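Hypothetical protein BACOVA_04980 (Bacteroides ovatus, PDB 3UFI) is a putative cell-adhesion protein of the fimbrillin-like (FimA) family that probably serves as a subunit of surface pili. Local coordinates at residues 96-101 against 143-148; 225-230 against 254-259; 261-266 against 279-284. One frame throughout, in Å; residues are numbered along the deposited sequence. Where two conformers were deposited one is given.

Each of the three contacts turns on one antiparallel hydrogen-bonded residue pair, yet each is only partly buried and their settings differ. Contact 1 joins strands of a mixed sheet, where apolar side chains pack inward and a bound water lies near the edge. Contacts 2 and 3 lie about 28 and 33 Å from it, centre to centre, in a part of the chain with little regular strand; there Leu256 and Ala261 carry much of the packing, with a proline in each contact. These two adjoin, their centres about 11 Å apart; the hydroxyls of Tyr262 and Tyr264 probably hydrogen-bond to Glu257 N and Gln254 NE2. Both mix buried residues (Leu256; Ala261, Tyr262) with exposed ones (Asn255; Ile280).

Contact 1: 96-101 against 143-148; sequences FTLNAY and TGVRAE
Phe96 overlaps the backbone of Val145 with the edge of its ring: CD1 lies 3.4 Å from Val145 O, and that oxygen sits in the ring plane. The same carbonyl accepts the Phe96 amide, N to O 2.8 Å, on a lone pair, although the N-H is noticeably bent at 134°. With CG beside its own backbone N (chi1 -60°), the ring swings back to the side of the amide, and its CD1 edge comes near the oxygen that the amide engages. The return bond, Val145 N to Phe96 O at 2.9 Å, is straighter and completes the pair.

Gly144 also faces Phe96, but its N points elsewhere and donates to a water at 2.8 Å from that atom; the water's link to Thr97 OG1 is weak. Two residues opposite one make a G1 beta bulge, with Gly144 in its positive-phi position, at the corner where strand 138-146 turns. Thr97 and Thr143 run side by side next to it, their methyls in loose contact. On the face carrying Phe96, Val145 crosses Leu98 at about a right angle. Its CG1, anti to the backbone N (chi1 175°), meets Leu98 CD1 at 3.9 Å. Val46 and Val48 of strand 43-51 and Phe153 pack on Leu98, and Val151 packs on Val145, continuing this apolar layer. The chemistry implies a division of labour: paired amides and carbonyls satisfy each other, branched carbons pack on the buried face, and water takes the Gly144 amide.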
ATOM      1  N   PHE A  96     -10.766 -23.160  -6.750  1.00 32.81           N
ATOM      2  CA  PHE A  96      -9.519 -22.834  -6.067  1.00 30.27           C
ATOM      3  C   PHE A  96      -9.648 -21.507  -5.383  1.00 35.36           C
ATOM      4  O   PHE A  96     -10.458 -20.672  -5.794  1.00 35.26           O
ATOM      5  CB  PHE A  96      -8.346 -22.783  -7.057  1.00 30.31           C
ATOM      6  CG  PHE A  96      -8.074 -24.068  -7.805  1.00 32.27           C
ATOM      7  CD1 PHE A  96      -8.815 -24.405  -8.936  1.00 34.13           C
ATOM      8  CD2 PHE A  96      -7.056 -24.927  -7.398  1.00 32.87           C
ATOM      9  CE1 PHE A  96      -8.568 -25.598  -9.615  1.00 35.33           C
ATOM     10  CE2 PHE A  96      -6.793 -26.103  -8.093  1.00 35.51           C
ATOM     11  CZ  PHE A  96      -7.547 -26.434  -9.195  1.00 34.58           C
ATOM     12  N   THR A  97      -8.856 -21.318  -4.336  1.00 32.26           N
ATOM     13  CA  THR A  97      -8.696 -20.064  -3.637  1.00 31.02           C
ATOM     14  C   THR A  97      -7.292 -19.579  -3.949  1.00 32.18           C
ATOM     15  O   THR A  97      -6.333 -20.332  -3.799  1.00 30.44           O
ATOM     16  CB  THR A  97      -8.961 -20.164  -2.138  1.00 37.04           C
ATOM     17  OG1 THR A  97     -10.297 -20.610  -1.942  1.00 38.89           O
ATOM     18  CG2 THR A  97      -8.755 -18.822  -1.428  1.00 30.85           C
ATOM     19  N   LEU A  98      -7.179 -18.334  -4.412  1.00 28.90           N
ATOM     20  CA  LEU A  98      -5.887 -17.731  -4.733  1.00 28.33           C
ATOM     21  C   LEU A  98      -5.734 -16.428  -4.015  1.00 32.25           C
ATOM     22  O   LEU A  98      -6.709 -15.699  -3.866  1.00 33.38           O
ATOM     23  CB  LEU A  98      -5.752 -17.474  -6.262  1.00 27.58           C
ATOM     24  CG  LEU A  98      -5.170 -18.585  -7.146  1.00 29.97           C
ATOM     25  CD1 LEU A  98      -6.113 -19.798  -7.236  1.00 28.51           C
ATOM     26  CD2 LEU A  98      -4.912 -18.059  -8.551  1.00 30.19           C
ATOM     27  N   ASN A  99      -4.516 -16.117  -3.579  1.00 28.69           N
ATOM     28  CA  ASN A  99      -4.159 -14.864  -2.898  0.50 27.92           C
ATOM     29  C   ASN A  99      -3.180 -14.112  -3.739  1.00 30.48           C
ATOM     30  O   ASN A  99      -2.411 -14.750  -4.462  1.00 29.28           O
ATOM     31  CB  ASN A  99      -3.505 -15.114  -1.519  0.50 27.51           C
ATOM     32  CG  ASN A  99      -4.297 -15.915  -0.543  0.50 41.51           C
ATOM     33  OD1 ASN A  99      -5.488 -15.691  -0.331  0.50 34.60           O
ATOM     34  ND2 ASN A  99      -3.622 -16.837   0.116  0.50 35.99           N
ATOM     35  N   ALA A 100      -3.151 -12.796  -3.643  1.00 27.28           N
ATOM     36  CA  ALA A 100      -2.156 -12.036  -4.373  1.00 26.43           C
ATOM     37  C   ALA A 100      -1.770 -10.814  -3.564  1.00 27.87           C
ATOM     38  O   ALA A 100      -2.538 -10.374  -2.715  1.00 25.68           O
ATOM     39  CB  ALA A 100      -2.678 -11.652  -5.758  1.00 26.68           C
ATOM     40  N   TYR A 101      -0.554 -10.294  -3.784  1.00 26.45           N
ATOM     41  CA  TYR A 101      -0.116  -9.106  -3.057  1.00 25.21           C
ATOM     42  C   TYR A 101       0.801  -8.292  -3.940  1.00 29.62           C
ATOM     43  O   TYR A 101       1.363  -8.806  -4.889  1.00 29.75           O
ATOM     44  CB  TYR A 101       0.581  -9.492  -1.732  1.00 24.81           C
ATOM     45  CG  TYR A 101       1.990  -9.985  -1.961  1.00 24.80           C
ATOM     46  CD1 TYR A 101       2.237 -11.314  -2.312  1.00 24.94           C
ATOM     47  CD2 TYR A 101       3.074  -9.107  -1.920  1.00 24.49           C
ATOM     48  CE1 TYR A 101       3.523 -11.758  -2.587  1.00 24.06           C
ATOM     49  CE2 TYR A 101       4.368  -9.544  -2.205  1.00 25.30           C
ATOM     50  CZ  TYR A 101       4.586 -10.871  -2.539  1.00 30.06           C
ATOM     51  OH  TYR A 101       5.857 -11.308  -2.828  1.00 27.07           O
ATOM     52  N   THR A 143     -11.866 -16.321  -4.463  1.00 33.06           N
ATOM     53  CA  THR A 143     -12.446 -17.648  -4.211  1.00 33.67           C
ATOM     54  C   THR A 143     -13.216 -18.074  -5.472  1.00 37.20           C
ATOM     55  O   THR A 143     -13.541 -17.226  -6.297  1.00 36.14           O
ATOM     56  CB  THR A 143     -13.335 -17.630  -2.968  1.00 40.85           C
ATOM     57  OG1 THR A 143     -14.389 -16.691  -3.188  1.00 40.89           O
ATOM     58  CG2 THR A 143     -12.566 -17.276  -1.697  1.00 39.39           C
ATOM     59  N   GLY A 144     -13.455 -19.366  -5.626  1.00 35.45           N
ATOM     60  CA  GLY A 144     -14.186 -19.914  -6.769  1.00 35.76           C
ATOM     61  C   GLY A 144     -13.443 -19.774  -8.083  1.00 38.23           C
ATOM     62  O   GLY A 144     -14.067 -19.706  -9.138  1.00 38.09           O
ATOM     63  N   VAL A 145     -12.097 -19.739  -8.026  1.00 32.86           N
ATOM     64  CA  VAL A 145     -11.225 -19.633  -9.192  1.00 30.62           C
ATOM     65  C   VAL A 145     -11.280 -20.971  -9.912  1.00 35.80           C
ATOM     66  O   VAL A 145     -11.267 -22.025  -9.266  1.00 35.07           O
ATOM     67  CB  VAL A 145      -9.785 -19.218  -8.787  1.00 32.39           C
ATOM     68  CG1 VAL A 145      -8.818 -19.230  -9.975  1.00 32.09           C
ATOM     69  CG2 VAL A 145      -9.781 -17.864  -8.092  1.00 30.51           C
ATOM     70  N   ARG A 146     -11.364 -20.911 -11.251  1.00 32.20           N
ATOM     71  CA  ARG A 146     -11.440 -22.094 -12.086  0.50 32.20           C
ATOM     72  C   ARG A 146     -10.191 -22.239 -12.942  1.00 35.91           C
ATOM     73  O   ARG A 146      -9.554 -21.246 -13.281  1.00 34.71           O
ATOM     74  CB  ARG A 146     -12.700 -22.040 -12.970  0.50 31.30           C
ATOM     75  CG  ARG A 146     -14.026 -22.059 -12.189  0.50 36.60           C
ATOM     76  CD  ARG A 146     -14.373 -23.407 -11.556  0.50 41.34           C
ATOM     77  NE  ARG A 146     -14.396 -24.518 -12.516  0.50 46.08           N
ATOM     78  CZ  ARG A 146     -15.430 -24.821 -13.294  0.50 53.87           C
ATOM     79  NH1 ARG A 146     -16.530 -24.081 -13.264  0.50 42.37           N
ATOM     80  NH2 ARG A 146     -15.363 -25.850 -14.126  0.50 36.44           N
ATOM     81  N   ALA A 147      -9.855 -23.469 -13.299  1.00 33.88           N
ATOM     82  CA  ALA A 147      -8.694 -23.779 -14.140  1.00 33.68           C
ATOM     83  C   ALA A 147      -8.898 -23.204 -15.539  1.00 37.22           C
ATOM     84  O   ALA A 147     -10.049 -23.118 -15.988  1.00 36.04           O
ATOM     85  CB  ALA A 147      -8.514 -25.296 -14.229  1.00 34.77           C
ATOM     86  N   GLU A 148      -7.790 -22.799 -16.225  1.00 33.49           N
ATOM     87  CA  GLU A 148      -7.785 -22.319 -17.624  1.00 34.10           C
ATOM     88  C   GLU A 148      -8.790 -21.177 -17.862  1.00 39.22           C
ATOM     89  O   GLU A 148      -9.431 -21.105 -18.916  1.00 41.59           O
ATOM     90  CB  GLU A 148      -8.115 -23.498 -18.579  1.00 36.03           C
ATOM     91  CG  GLU A 148      -7.285 -24.745 -18.289  1.00 45.23           C
ATOM     92  CD  GLU A 148      -7.561 -25.912 -19.208  1.00 56.73           C
ATOM     93  OE1 GLU A 148      -8.546 -26.648 -18.972  1.00 58.56           O
ATOM     94  OE2 GLU A 148      -6.802 -26.071 -20.188  1.00 46.56           O
TER
HETATM   95  O   HOH W   1     -13.134 -21.341  -3.659  1.00 52.44           O

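Contact 2: 225-230 against 254-259; sequences IILFPQ and QNLESG
Leu256 reaches across to Gln230 from its first carbon: CB lies 3.5 Å from Gln230 O, the oxygen that its own amide also engages. CG, placed beside the backbone N (chi1 -48°), stays near that carbonyl at 3.8 Å from Gln230 O. From there the chain extends to CD1, which comes within 4.2 Å of Leu227 CD1 and also lies near CG of Gln230. The leucine thus passes from a polar neighbour at its base to aliphatic ones at its tip, and Thr160 also packs on it.

The backbones meet through two bonds. Leu256 N donates to Gln230 O at 2.8 Å, approaching 32° out of the carbonyl plane, while Gln230 N donates to Leu256 O within that carbonyl's plane at 3.0 Å. This antiparallel pair belongs to the short two-stranded sheet of 230-231 and 255-256, in a family assigned to the transthyretin clan, whose members are beta-sandwich proteins. Both chains are also tied to the same neighbour, since the backbone of Leu227 and the carbonyl of Glu257 each bond to Thr160.

Before the pair, Pro229 lies against the loop that follows strand 255-256, its ring carbon CG 3.6 Å from Ser258 OG. That hydroxyl is itself bonded to the backbone oxygen of the dimethylated lysine at position 158. On the other side of the pair, Asn255 brings OD1 near Gln230 O, but these are two acceptors and form no bond. The bond from Gln230 NE2 to Phe228 O, 3.0 Å long, is nearly straight at 172°, with the acceptor lying in the amide plane; NE2 is shared with Gln185 O, its stronger partner.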
ATOM      1  N   ILE A 225       1.899  10.456   4.170  1.00 29.40           N
ATOM      2  CA  ILE A 225       2.773   9.497   4.824  1.00 28.96           C
ATOM      3  C   ILE A 225       2.071   8.156   4.877  1.00 31.03           C
ATOM      4  O   ILE A 225       1.040   8.031   5.543  1.00 29.98           O
ATOM      5  CB  ILE A 225       3.214   9.972   6.261  1.00 31.99           C
ATOM      6  CG1 ILE A 225       3.853  11.367   6.246  1.00 33.93           C
ATOM      7  CG2 ILE A 225       4.152   8.974   6.935  1.00 30.77           C
ATOM      8  CD1 ILE A 225       3.072  12.384   6.952  1.00 42.52           C
ATOM      9  N   ILE A 226       2.634   7.148   4.206  1.00 28.34           N
ATOM     10  CA  ILE A 226       2.119   5.780   4.311  1.00 27.89           C
ATOM     11  C   ILE A 226       2.827   5.130   5.519  1.00 31.76           C
ATOM     12  O   ILE A 226       4.048   5.185   5.621  1.00 31.72           O
ATOM     13  CB  ILE A 226       2.270   4.961   2.997  1.00 29.95           C
ATOM     14  CG1 ILE A 226       1.313   5.483   1.919  1.00 29.65           C
ATOM     15  CG2 ILE A 226       2.054   3.452   3.257  1.00 28.36           C
ATOM     16  CD1 ILE A 226       1.396   4.722   0.549  1.00 30.49           C
ATOM     17  N   LEU A 227       2.052   4.543   6.431  1.00 29.43           N
ATOM     18  CA  LEU A 227       2.532   3.912   7.661  1.00 30.45           C
ATOM     19  C   LEU A 227       1.887   2.580   7.866  1.00 32.20           C
ATOM     20  O   LEU A 227       0.844   2.322   7.277  1.00 31.92           O
ATOM     21  CB  LEU A 227       2.117   4.787   8.889  1.00 31.92           C
ATOM     22  CG  LEU A 227       2.774   6.128   9.128  1.00 38.67           C
ATOM     23  CD1 LEU A 227       2.112   6.815  10.276  1.00 39.45           C
ATOM     24  CD2 LEU A 227       4.263   5.970   9.453  1.00 42.82           C
ATOM     25  N   PHE A 228       2.404   1.790   8.818  1.00 27.39           N
ATOM     26  CA  PHE A 228       1.721   0.582   9.214  1.00 26.70           C
ATOM     27  C   PHE A 228       0.525   0.966  10.083  1.00 31.47           C
ATOM     28  O   PHE A 228       0.636   1.896  10.893  1.00 31.82           O
ATOM     29  CB  PHE A 228       2.653  -0.401   9.944  1.00 27.78           C
ATOM     30  CG  PHE A 228       3.565  -1.139   8.996  1.00 28.84           C
ATOM     31  CD1 PHE A 228       3.101  -2.227   8.263  1.00 29.96           C
ATOM     32  CD2 PHE A 228       4.900  -0.762   8.854  1.00 31.42           C
ATOM     33  CE1 PHE A 228       3.939  -2.893   7.363  1.00 31.03           C
ATOM     34  CE2 PHE A 228       5.744  -1.439   7.967  1.00 33.91           C
ATOM     35  CZ  PHE A 228       5.261  -2.505   7.230  1.00 31.51           C
ATOM     36  N   PRO A 229      -0.638   0.310   9.884  1.00 28.56           N
ATOM     37  CA  PRO A 229      -1.814   0.617  10.718  1.00 28.14           C
ATOM     38  C   PRO A 229      -1.482   0.515  12.208  1.00 31.46           C
ATOM     39  O   PRO A 229      -0.775  -0.399  12.626  1.00 32.09           O
ATOM     40  CB  PRO A 229      -2.837  -0.454  10.280  1.00 29.06           C
ATOM     41  CG  PRO A 229      -2.454  -0.751   8.877  1.00 32.36           C
ATOM     42  CD  PRO A 229      -0.951  -0.773   8.918  1.00 29.11           C
ATOM     43  N   GLN A 230      -1.977   1.468  13.000  1.00 27.53           N
ATOM     44  CA  GLN A 230      -1.671   1.572  14.431  1.00 27.52           C
ATOM     45  C   GLN A 230      -2.575   2.548  15.147  1.00 32.18           C
ATOM     46  O   GLN A 230      -3.050   3.523  14.563  1.00 30.61           O
ATOM     47  CB  GLN A 230      -0.199   2.068  14.617  1.00 27.71           C
ATOM     48  CG  GLN A 230       0.068   3.494  14.071  1.00 26.12           C
ATOM     49  CD  GLN A 230       1.526   3.832  14.016  1.00 36.51           C
ATOM     50  OE1 GLN A 230       2.060   4.427  14.939  1.00 28.87           O
ATOM     51  NE2 GLN A 230       2.219   3.426  12.955  1.00 25.67           N
ATOM     52  N   GLN A 254      -5.477   9.671  16.769  1.00 30.66           N
ATOM     53  CA  GLN A 254      -6.561   8.728  16.492  1.00 30.21           C
ATOM     54  C   GLN A 254      -5.991   7.388  16.082  1.00 32.52           C
ATOM     55  O   GLN A 254      -4.793   7.255  15.859  1.00 30.69           O
ATOM     56  CB  GLN A 254      -7.512   9.278  15.401  1.00 30.77           C
ATOM     57  CG  GLN A 254      -6.841   9.468  14.040  1.00 30.11           C
ATOM     58  CD  GLN A 254      -7.644  10.330  13.115  1.00 37.13           C
ATOM     59  OE1 GLN A 254      -8.847  10.135  12.942  1.00 35.34           O
ATOM     60  NE2 GLN A 254      -6.979  11.281  12.468  1.00 29.04           N
ATOM     61  N   ASN A 255      -6.869   6.403  15.947  1.00 30.49           N
ATOM     62  CA  ASN A 255      -6.539   5.077  15.470  1.00 29.97           C
ATOM     63  C   ASN A 255      -6.438   5.105  13.915  1.00 33.89           C
ATOM     64  O   ASN A 255      -7.362   5.562  13.243  1.00 33.76           O
ATOM     65  CB  ASN A 255      -7.620   4.098  15.957  1.00 30.57           C
ATOM     66  CG  ASN A 255      -7.347   2.670  15.583  1.00 41.41           C
ATOM     67  OD1 ASN A 255      -6.218   2.204  15.615  1.00 38.04           O
ATOM     68  ND2 ASN A 255      -8.381   1.938  15.245  1.00 35.72           N
ATOM     69  N   LEU A 256      -5.304   4.654  13.360  1.00 30.10           N
ATOM     70  CA  LEU A 256      -5.061   4.641  11.913  1.00 28.02           C
ATOM     71  C   LEU A 256      -5.262   3.233  11.382  1.00 32.74           C
ATOM     72  O   LEU A 256      -4.444   2.347  11.630  1.00 32.27           O
ATOM     73  CB  LEU A 256      -3.658   5.171  11.581  1.00 26.56           C
ATOM     74  CG  LEU A 256      -3.224   6.495  12.256  1.00 28.35           C
ATOM     75  CD1 LEU A 256      -1.772   6.771  11.987  1.00 27.44           C
ATOM     76  CD2 LEU A 256      -4.090   7.682  11.814  1.00 24.93           C
ATOM     77  N   GLU A 257      -6.421   3.008  10.738  1.00 29.94           N
ATOM     78  CA  GLU A 257      -6.799   1.689  10.224  1.00 29.80           C
ATOM     79  C   GLU A 257      -6.406   1.475   8.780  1.00 30.96           C
ATOM     80  O   GLU A 257      -6.210   2.437   8.036  1.00 27.73           O
ATOM     81  CB  GLU A 257      -8.302   1.473  10.363  1.00 31.62           C
ATOM     82  CG  GLU A 257      -8.779   1.596  11.796  1.00 39.90           C
ATOM     83  CD  GLU A 257     -10.230   1.203  11.936  1.00 57.91           C
ATOM     84  OE1 GLU A 257     -11.104   1.974  11.482  1.00 49.60           O
ATOM     85  OE2 GLU A 257     -10.490   0.097  12.458  1.00 59.16           O
ATOM     86  N   SER A 258      -6.279   0.190   8.401  1.00 30.48           N
ATOM     87  CA  SER A 258      -5.997  -0.299   7.041  1.00 30.11           C
ATOM     88  C   SER A 258      -6.967   0.296   6.033  1.00 34.32           C
ATOM     89  O   SER A 258      -8.183   0.305   6.281  1.00 34.26           O
ATOM     90  CB  SER A 258      -6.175  -1.817   7.001  1.00 33.30           C
ATOM     91  OG  SER A 258      -4.941  -2.499   6.902  1.00 46.00           O
ATOM     92  N   GLY A 259      -6.438   0.750   4.906  1.00 30.07           N
ATOM     93  CA  GLY A 259      -7.254   1.232   3.800  1.00 30.43           C
ATOM     94  C   GLY A 259      -7.880   2.597   3.940  1.00 35.56           C
ATOM     95  O   GLY A 259      -8.713   2.970   3.112  1.00 36.18           O
TER

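Contact 3: 261-266 against 279-284; sequences AYPYNV and EIEDWI
Tyr262 and Ile280 lie side by side and point the same way, the isoleucine set obliquely to the ring. Both of its branches touch one ring atom: CG1 and CG2 of Ile280 are each 3.6 Å from Tyr262 CE2, and CD1 stands a little further off. Pro263 next to them rests its CD 3.4 Å from Glu279 O, and its CG meets the CG of Glu281, the two side chains crossing at about a right angle. The methyl of Ala261 touches both backbone and side chain, with CB 3.6 Å from Asp282 O and 4.3 Å from Ile284 CB.

Behind these side chains, Ala261 and Glu281 exchange backbone bonds. Glu281 N donates to Ala261 O at 2.9 Å, almost in line with the carbonyl. The opposite bond, Ala261 N to Glu281 O at 3.1 Å, comes from well above the carbonyl plane, 51° out of it; His260 ND1 is a second partner of that oxygen.

Further out, CG of Tyr262 lies beside the backbone N (chi1 -59°), which sets the ring alongside Ile280, and the hydroxyl takes a probable hydrogen bond from Glu257 N. Shortening Tyr262 to an alanine is likely to leave the Glu257 amide without this acceptor and the two branches of Ile280 without their ring neighbour. On the returning chain, Asp282 bonds to Thr31 and Trp283 stacks on His157, tying it to other parts of the protein. Backbone bonds of Pro263 with Ala278 and of Asn265 with Thr276 continue the pairing toward strands 266-268 and 273-275, an arrangement consistent with the two arms of an irregular antiparallel beta-hairpin.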
ATOM      1  N   ALA A 261      -7.343   6.970   4.808  1.00 28.03           N
ATOM      2  CA  ALA A 261      -6.468   8.135   4.833  1.00 27.64           C
ATOM      3  C   ALA A 261      -6.997   9.087   5.882  1.00 29.94           C
ATOM      4  O   ALA A 261      -8.215   9.220   6.054  1.00 29.99           O
ATOM      5  CB  ALA A 261      -6.385   8.791   3.462  1.00 28.39           C
ATOM      6  N   TYR A 262      -6.078   9.656   6.666  1.00 26.07           N
ATOM      7  CA  TYR A 262      -6.396  10.537   7.790  1.00 25.37           C
ATOM      8  C   TYR A 262      -5.799  11.896   7.560  1.00 29.42           C
ATOM      9  O   TYR A 262      -4.634  12.134   7.880  1.00 29.73           O
ATOM     10  CB  TYR A 262      -5.948   9.922   9.137  1.00 25.23           C
ATOM     11  CG  TYR A 262      -6.618   8.587   9.381  1.00 26.23           C
ATOM     12  CD1 TYR A 262      -6.113   7.416   8.817  1.00 27.18           C
ATOM     13  CD2 TYR A 262      -7.802   8.501  10.101  1.00 27.63           C
ATOM     14  CE1 TYR A 262      -6.760   6.196   8.980  1.00 24.84           C
ATOM     15  CE2 TYR A 262      -8.442   7.278  10.296  1.00 28.45           C
ATOM     16  CZ  TYR A 262      -7.927   6.131   9.716  1.00 30.77           C
ATOM     17  OH  TYR A 262      -8.545   4.916   9.907  1.00 30.75           O
ATOM     18  N   PRO A 263      -6.602  12.822   7.004  1.00 28.07           N
ATOM     19  CA  PRO A 263      -6.072  14.161   6.719  1.00 27.21           C
ATOM     20  C   PRO A 263      -6.077  15.067   7.958  1.00 31.31           C
ATOM     21  O   PRO A 263      -6.913  14.942   8.854  1.00 31.29           O
ATOM     22  CB  PRO A 263      -6.989  14.685   5.599  1.00 29.02           C
ATOM     23  CG  PRO A 263      -7.948  13.533   5.269  1.00 33.53           C
ATOM     24  CD  PRO A 263      -7.983  12.684   6.493  1.00 29.77           C
ATOM     25  N   TYR A 264      -5.068  15.929   8.026  1.00 28.12           N
ATOM     26  CA  TYR A 264      -4.882  16.934   9.064  1.00 27.79           C
ATOM     27  C   TYR A 264      -4.710  18.271   8.405  1.00 31.83           C
ATOM     28  O   TYR A 264      -3.917  18.389   7.457  1.00 30.85           O
ATOM     29  CB  TYR A 264      -3.655  16.622   9.949  1.00 27.22           C
ATOM     30  CG  TYR A 264      -3.870  15.464  10.891  1.00 27.13           C
ATOM     31  CD1 TYR A 264      -3.713  14.148  10.457  1.00 28.11           C
ATOM     32  CD2 TYR A 264      -4.253  15.676  12.212  1.00 27.28           C
ATOM     33  CE1 TYR A 264      -3.913  13.073  11.321  1.00 28.97           C
ATOM     34  CE2 TYR A 264      -4.457  14.607  13.085  1.00 28.11           C
ATOM     35  CZ  TYR A 264      -4.268  13.309  12.640  1.00 34.75           C
ATOM     36  OH  TYR A 264      -4.484  12.245  13.484  1.00 35.71           O
ATOM     37  N   ASN A 265      -5.445  19.278   8.886  1.00 29.19           N
ATOM     38  CA  ASN A 265      -5.292  20.650   8.379  1.00 28.87           C
ATOM     39  C   ASN A 265      -4.241  21.324   9.196  1.00 32.58           C
ATOM     40  O   ASN A 265      -4.462  21.563  10.380  1.00 33.34           O
ATOM     41  CB  ASN A 265      -6.608  21.450   8.435  1.00 28.38           C
ATOM     42  CG  ASN A 265      -7.763  20.768   7.745  1.00 41.57           C
ATOM     43  OD1 ASN A 265      -8.743  20.356   8.370  1.00 43.52           O
ATOM     44  ND2 ASN A 265      -7.659  20.612   6.459  1.00 29.97           N
ATOM     45  N   VAL A 266      -3.067  21.568   8.598  1.00 28.00           N
ATOM     46  CA  VAL A 266      -1.961  22.251   9.262  1.00 26.78           C
ATOM     47  C   VAL A 266      -1.949  23.696   8.739  1.00 31.08           C
ATOM     48  O   VAL A 266      -1.661  23.928   7.565  1.00 30.89           O
ATOM     49  CB  VAL A 266      -0.630  21.504   9.032  1.00 29.32           C
ATOM     50  CG1 VAL A 266       0.516  22.189   9.760  1.00 28.89           C
ATOM     51  CG2 VAL A 266      -0.749  20.045   9.448  1.00 28.29           C
ATOM     52  N   GLU A 279     -12.115  14.922   8.406  1.00 39.42           N
ATOM     53  CA  GLU A 279     -12.946  13.732   8.314  1.00 39.92           C
ATOM     54  C   GLU A 279     -12.123  12.585   7.708  1.00 39.52           C
ATOM     55  O   GLU A 279     -11.333  12.823   6.793  1.00 36.41           O
ATOM     56  CB  GLU A 279     -14.182  14.062   7.447  1.00 42.82           C
ATOM     57  CG  GLU A 279     -15.336  13.082   7.573  1.00 64.46           C
ATOM     58  CD  GLU A 279     -16.323  13.316   8.705  1.00101.89           C
ATOM     59  OE1 GLU A 279     -16.139  14.278   9.488  1.00 94.76           O
ATOM     60  OE2 GLU A 279     -17.293  12.528   8.801  1.00107.18           O
ATOM     61  N   ILE A 280     -12.248  11.374   8.280  1.00 35.73           N
ATOM     62  CA  ILE A 280     -11.584  10.164   7.799  1.00 35.38           C
ATOM     63  C   ILE A 280     -12.025   9.925   6.336  1.00 41.88           C
ATOM     64  O   ILE A 280     -13.188  10.129   5.990  1.00 42.40           O
ATOM     65  CB  ILE A 280     -11.908   8.944   8.712  1.00 38.69           C
ATOM     66  CG1 ILE A 280     -11.464   9.207  10.183  1.00 39.81           C
ATOM     67  CG2 ILE A 280     -11.327   7.622   8.144  1.00 36.66           C
ATOM     68  CD1 ILE A 280     -12.071   8.213  11.271  1.00 46.31           C
ATOM     69  N   GLU A 281     -11.088   9.520   5.493  1.00 38.50           N
ATOM     70  CA  GLU A 281     -11.351   9.268   4.082  1.00 37.49           C
ATOM     71  C   GLU A 281     -11.049   7.834   3.704  1.00 41.50           C
ATOM     72  O   GLU A 281     -10.396   7.098   4.461  1.00 39.27           O
ATOM     73  CB  GLU A 281     -10.475  10.207   3.238  1.00 37.94           C
ATOM     74  CG  GLU A 281     -10.781  11.686   3.436  1.00 52.51           C
ATOM     75  CD  GLU A 281     -11.886  12.289   2.581  1.00 91.75           C
ATOM     76  OE1 GLU A 281     -12.832  11.559   2.202  1.00 93.42           O
ATOM     77  OE2 GLU A 281     -11.815  13.511   2.314  1.00 95.02           O
ATOM     78  N   ASP A 282     -11.485   7.443   2.487  1.00 39.45           N
ATOM     79  CA  ASP A 282     -11.087   6.166   1.912  1.00 39.12           C
ATOM     80  C   ASP A 282      -9.693   6.401   1.309  1.00 40.63           C
ATOM     81  O   ASP A 282      -9.094   7.447   1.562  1.00 40.90           O
ATOM     82  CB  ASP A 282     -12.113   5.649   0.884  1.00 42.72           C
ATOM     83  CG  ASP A 282     -13.436   5.208   1.473  1.00 57.96           C
ATOM     84  OD1 ASP A 282     -13.425   4.571   2.551  1.00 60.73           O
ATOM     85  OD2 ASP A 282     -14.477   5.445   0.828  1.00 63.55           O
ATOM     86  N   TRP A 283      -9.168   5.468   0.524  1.00 35.46           N
ATOM     87  CA  TRP A 283      -7.826   5.625   0.003  1.00 33.31           C
ATOM     88  C   TRP A 283      -7.698   6.678  -1.084  1.00 42.16           C
ATOM     89  O   TRP A 283      -7.966   6.443  -2.269  1.00 40.92           O
ATOM     90  CB  TRP A 283      -7.251   4.315  -0.478  1.00 29.64           C
ATOM     91  CG  TRP A 283      -5.759   4.365  -0.563  1.00 28.84           C
ATOM     92  CD1 TRP A 283      -5.009   4.688  -1.654  1.00 30.90           C
ATOM     93  CD2 TRP A 283      -4.836   4.184   0.520  1.00 27.60           C
ATOM     94  NE1 TRP A 283      -3.674   4.577  -1.354  1.00 29.24           N
ATOM     95  CE2 TRP A 283      -3.537   4.276  -0.021  1.00 30.36           C
ATOM     96  CE3 TRP A 283      -4.982   3.888   1.887  1.00 28.26           C
ATOM     97  CZ2 TRP A 283      -2.384   4.085   0.757  1.00 29.47           C
ATOM     98  CZ3 TRP A 283      -3.843   3.669   2.648  1.00 28.90           C
ATOM     99  CH2 TRP A 283      -2.562   3.769   2.084  1.00 29.03           C
ATOM    100  N   ILE A 284      -7.201   7.833  -0.640  1.00 44.52           N
ATOM    101  CA  ILE A 284      -6.895   9.025  -1.419  1.00 46.87           C
ATOM    102  C   ILE A 284      -5.536   8.841  -2.095  1.00 52.07           C
ATOM    103  O   ILE A 284      -4.560   8.427  -1.436  1.00 50.59           O
ATOM    104  CB  ILE A 284      -6.890  10.293  -0.498  1.00 51.24           C
ATOM    105  CG1 ILE A 284      -8.295  10.591   0.079  1.00 53.73           C
ATOM    106  CG2 ILE A 284      -6.289  11.536  -1.237  1.00 51.88           C
ATOM    107  CD1 ILE A 284      -8.373  11.952   0.922  1.00 70.41           C
TER